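Local coordinates for protein endoglucanase (Humicola insolens, PDB 1DYS) that hydrolyses internal beta-1,4-glucosidic linkages of cellulose as a family 6 glycoside hydrolase, at residues A[48-53]-A[305-310]. Sequence-based numbering, arbitrary orientation.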
loop_
_atom_site.group_PDB
_atom_site.type_symbol
_atom_site.label_atom_id
_atom_site.label_comp_id
_atom_site.label_asym_id
_atom_site.label_seq_id
_atom_site.Cartn_x
_atom_site.Cartn_y
_atom_site.Cartn_z
ATOM N N GLY A 48 -8.340 -16.709 -17.687
ATOM C CA GLY A 48 -8.611 -16.572 -16.239
ATOM C C GLY A 48 -7.395 -16.011 -15.506
ATOM O O GLY A 48 -6.277 -16.264 -15.914
ATOM N N THR A 49 -7.671 -15.256 -14.436
ATOM C CA THR A 49 -6.587 -14.725 -13.609
ATOM C C THR A 49 -7.031 -14.877 -12.150
ATOM O O THR A 49 -8.233 -14.758 -11.900
ATOM C CB THR A 49 -6.309 -13.273 -13.973
ATOM O OG1 THR A 49 -5.845 -13.251 -15.343
ATOM C CG2 THR A 49 -5.087 -12.759 -13.205
ATOM N N PHE A 50 -6.108 -15.189 -11.231
ATOM C CA PHE A 50 -6.549 -15.212 -9.841
ATOM C C PHE A 50 -6.919 -13.829 -9.310
ATOM O O PHE A 50 -6.502 -12.779 -9.810
ATOM C CB PHE A 50 -5.326 -15.662 -8.998
ATOM C CG PHE A 50 -5.136 -17.143 -8.969
ATOM C CD1 PHE A 50 -5.067 -17.886 -10.127
ATOM C CD2 PHE A 50 -5.049 -17.804 -7.751
ATOM C CE1 PHE A 50 -4.907 -19.248 -10.078
ATOM C CE2 PHE A 50 -4.915 -19.186 -7.684
ATOM C CZ PHE A 50 -4.828 -19.931 -8.867
ATOM N N TYR A 51 -7.752 -13.877 -8.266
ATOM C CA TYR A 51 -8.130 -12.687 -7.477
ATOM C C TYR A 51 -7.238 -12.606 -6.245
ATOM O O TYR A 51 -7.150 -13.587 -5.473
ATOM C CB TYR A 51 -9.578 -12.901 -7.001
ATOM C CG TYR A 51 -10.669 -12.791 -8.054
ATOM C CD1 TYR A 51 -10.863 -13.873 -8.914
ATOM C CD2 TYR A 51 -11.507 -11.708 -8.174
ATOM C CE1 TYR A 51 -11.839 -13.872 -9.884
ATOM C CE2 TYR A 51 -12.506 -11.689 -9.144
ATOM C CZ TYR A 51 -12.654 -12.766 -9.998
ATOM O OH TYR A 51 -13.642 -12.717 -10.958
ATOM N N TRP A 52 -6.588 -11.469 -6.016
ATOM C CA TRP A 52 -5.723 -11.284 -4.885
ATOM C C TRP A 52 -6.449 -10.696 -3.673
ATOM O O TRP A 52 -6.976 -9.593 -3.722
ATOM C CB TRP A 52 -4.556 -10.362 -5.238
ATOM C CG TRP A 52 -3.560 -11.026 -6.159
ATOM C CD1 TRP A 52 -3.759 -11.440 -7.447
ATOM C CD2 TRP A 52 -2.203 -11.387 -5.823
ATOM N NE1 TRP A 52 -2.611 -11.969 -7.971
ATOM C CE2 TRP A 52 -1.648 -11.953 -6.975
ATOM C CE3 TRP A 52 -1.429 -11.252 -4.664
ATOM C CZ2 TRP A 52 -0.312 -12.394 -7.004
ATOM C CZ3 TRP A 52 -0.113 -11.696 -4.694
ATOM C CH2 TRP A 52 0.435 -12.252 -5.872
ATOM N N ILE A 53 -6.409 -11.521 -2.615
ATOM C CA ILE A 53 -7.115 -11.105 -1.375
ATOM C C ILE A 53 -6.048 -10.619 -0.407
ATOM O O ILE A 53 -5.659 -11.331 0.552
ATOM C CB ILE A 53 -7.942 -12.253 -0.796
ATOM C CG1 ILE A 53 -8.866 -12.951 -1.794
ATOM C CG2 ILE A 53 -8.838 -11.642 0.321
ATOM C CD1 ILE A 53 -9.672 -12.110 -2.743
ATOM N N ALA A 305 -1.494 -27.447 -13.736
ATOM C CA ALA A 305 -1.960 -26.462 -14.704
ATOM C C ALA A 305 -1.013 -25.277 -14.815
ATOM O O ALA A 305 -0.251 -24.973 -13.888
ATOM C CB ALA A 305 -3.352 -25.948 -14.315
ATOM N N ILE A 306 -1.044 -24.669 -15.987
ATOM C CA ILE A 306 -0.409 -23.360 -16.173
ATOM C C ILE A 306 -1.551 -22.389 -15.906
ATOM O O ILE A 306 -2.670 -22.630 -16.363
ATOM C CB ILE A 306 0.202 -23.123 -17.579
ATOM C CG1 ILE A 306 1.458 -23.993 -17.654
ATOM C CG2 ILE A 306 0.479 -21.631 -17.792
ATOM C CD1 ILE A 306 2.032 -24.309 -19.011
ATOM N N VAL A 307 -1.364 -21.413 -15.015
ATOM C CA VAL A 307 -2.369 -20.419 -14.688
ATOM C C VAL A 307 -1.789 -19.009 -14.806
ATOM O O VAL A 307 -0.584 -18.819 -15.103
ATOM C CB VAL A 307 -2.901 -20.619 -13.227
ATOM C CG1 VAL A 307 -3.637 -21.953 -13.117
ATOM C CG2 VAL A 307 -1.708 -20.538 -12.272
ATOM N N TRP A 308 -2.617 -17.974 -14.717
ATOM C CA TRP A 308 -2.170 -16.592 -14.523
ATOM C C TRP A 308 -2.595 -16.182 -13.093
ATOM O O TRP A 308 -3.780 -16.276 -12.719
ATOM C CB TRP A 308 -2.718 -15.565 -15.491
ATOM C CG TRP A 308 -2.261 -15.629 -16.905
ATOM C CD1 TRP A 308 -1.544 -16.612 -17.494
ATOM C CD2 TRP A 308 -2.488 -14.615 -17.887
ATOM N NE1 TRP A 308 -1.287 -16.277 -18.823
ATOM C CE2 TRP A 308 -1.868 -15.073 -19.076
ATOM C CE3 TRP A 308 -3.153 -13.377 -17.880
ATOM C CZ2 TRP A 308 -1.951 -14.303 -20.245
ATOM C CZ3 TRP A 308 -3.222 -12.633 -19.034
ATOM C CH2 TRP A 308 -2.592 -13.098 -20.200
ATOM N N VAL A 309 -1.584 -15.762 -12.315
ATOM C CA VAL A 309 -1.898 -15.370 -10.927
ATOM C C VAL A 309 -1.672 -13.868 -10.795
ATOM O O VAL A 309 -2.606 -13.158 -10.504
ATOM C CB VAL A 309 -1.007 -16.188 -9.983
ATOM C CG1 VAL A 309 -1.431 -15.904 -8.542
ATOM C CG2 VAL A 309 -1.071 -17.686 -10.263
ATOM N N LYS A 310 -0.424 -13.371 -11.009
ATOM C CA LYS A 310 -0.263 -11.916 -10.974
ATOM C C LYS A 310 -1.016 -11.304 -12.137
ATOM O O LYS A 310 -0.899 -11.780 -13.280
ATOM C CB LYS A 310 1.228 -11.634 -11.209
ATOM C CG LYS A 310 1.634 -10.224 -11.559
ATOM C CD LYS A 310 1.524 -9.266 -10.377
ATOM C CE LYS A 310 1.676 -7.854 -10.947
ATOM N NZ LYS A 310 1.810 -6.875 -9.798
#
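Phe-50 and Val-309 form the tight part of this contact. CG2 of Val-309 lies over one face of the phenyl ring, 4.2 Å from its centroid, a CH-pi contact. A chi1 of -174° puts CG1 of Val-309 anti to the backbone N, 3.9 Å from CB of Phe-50 and also against CZ2 of Trp-52, and leaves CG2 over the phenyl face. Beside this cluster, N of Phe-50 donates to O of Trp-308 at 3.0 Å, while CA of Thr-49 makes a CA-H...O contact with the same oxygen. The indole NE1 of Trp-52 bonds to O of Val-309 at 2.8 Å; the oxygen sits in the ring plane, yet the donor stands 56° out of the carbonyl plane. This nearly straight bond (166° at the hydrogen) ties down the NE1 edge of a partly exposed ring that probably binds substrate. Here is the more open side: NE1 of Trp-52 lies 3.8 Å from CA of Lys-310, which probably also contributes to substrate binding and whose NZ salt-bridges Asp-316 OD1 and hydrogen-bonds Glu-314 O. In the distorted family 6 barrel, strands 51-53 and 303-307 pair with 79-85 and 262-266, not each other; one backbone bond and side chains cross this seam, flanked by Val-84 of strand 79-85 and Tyr-17 of helix 15-29.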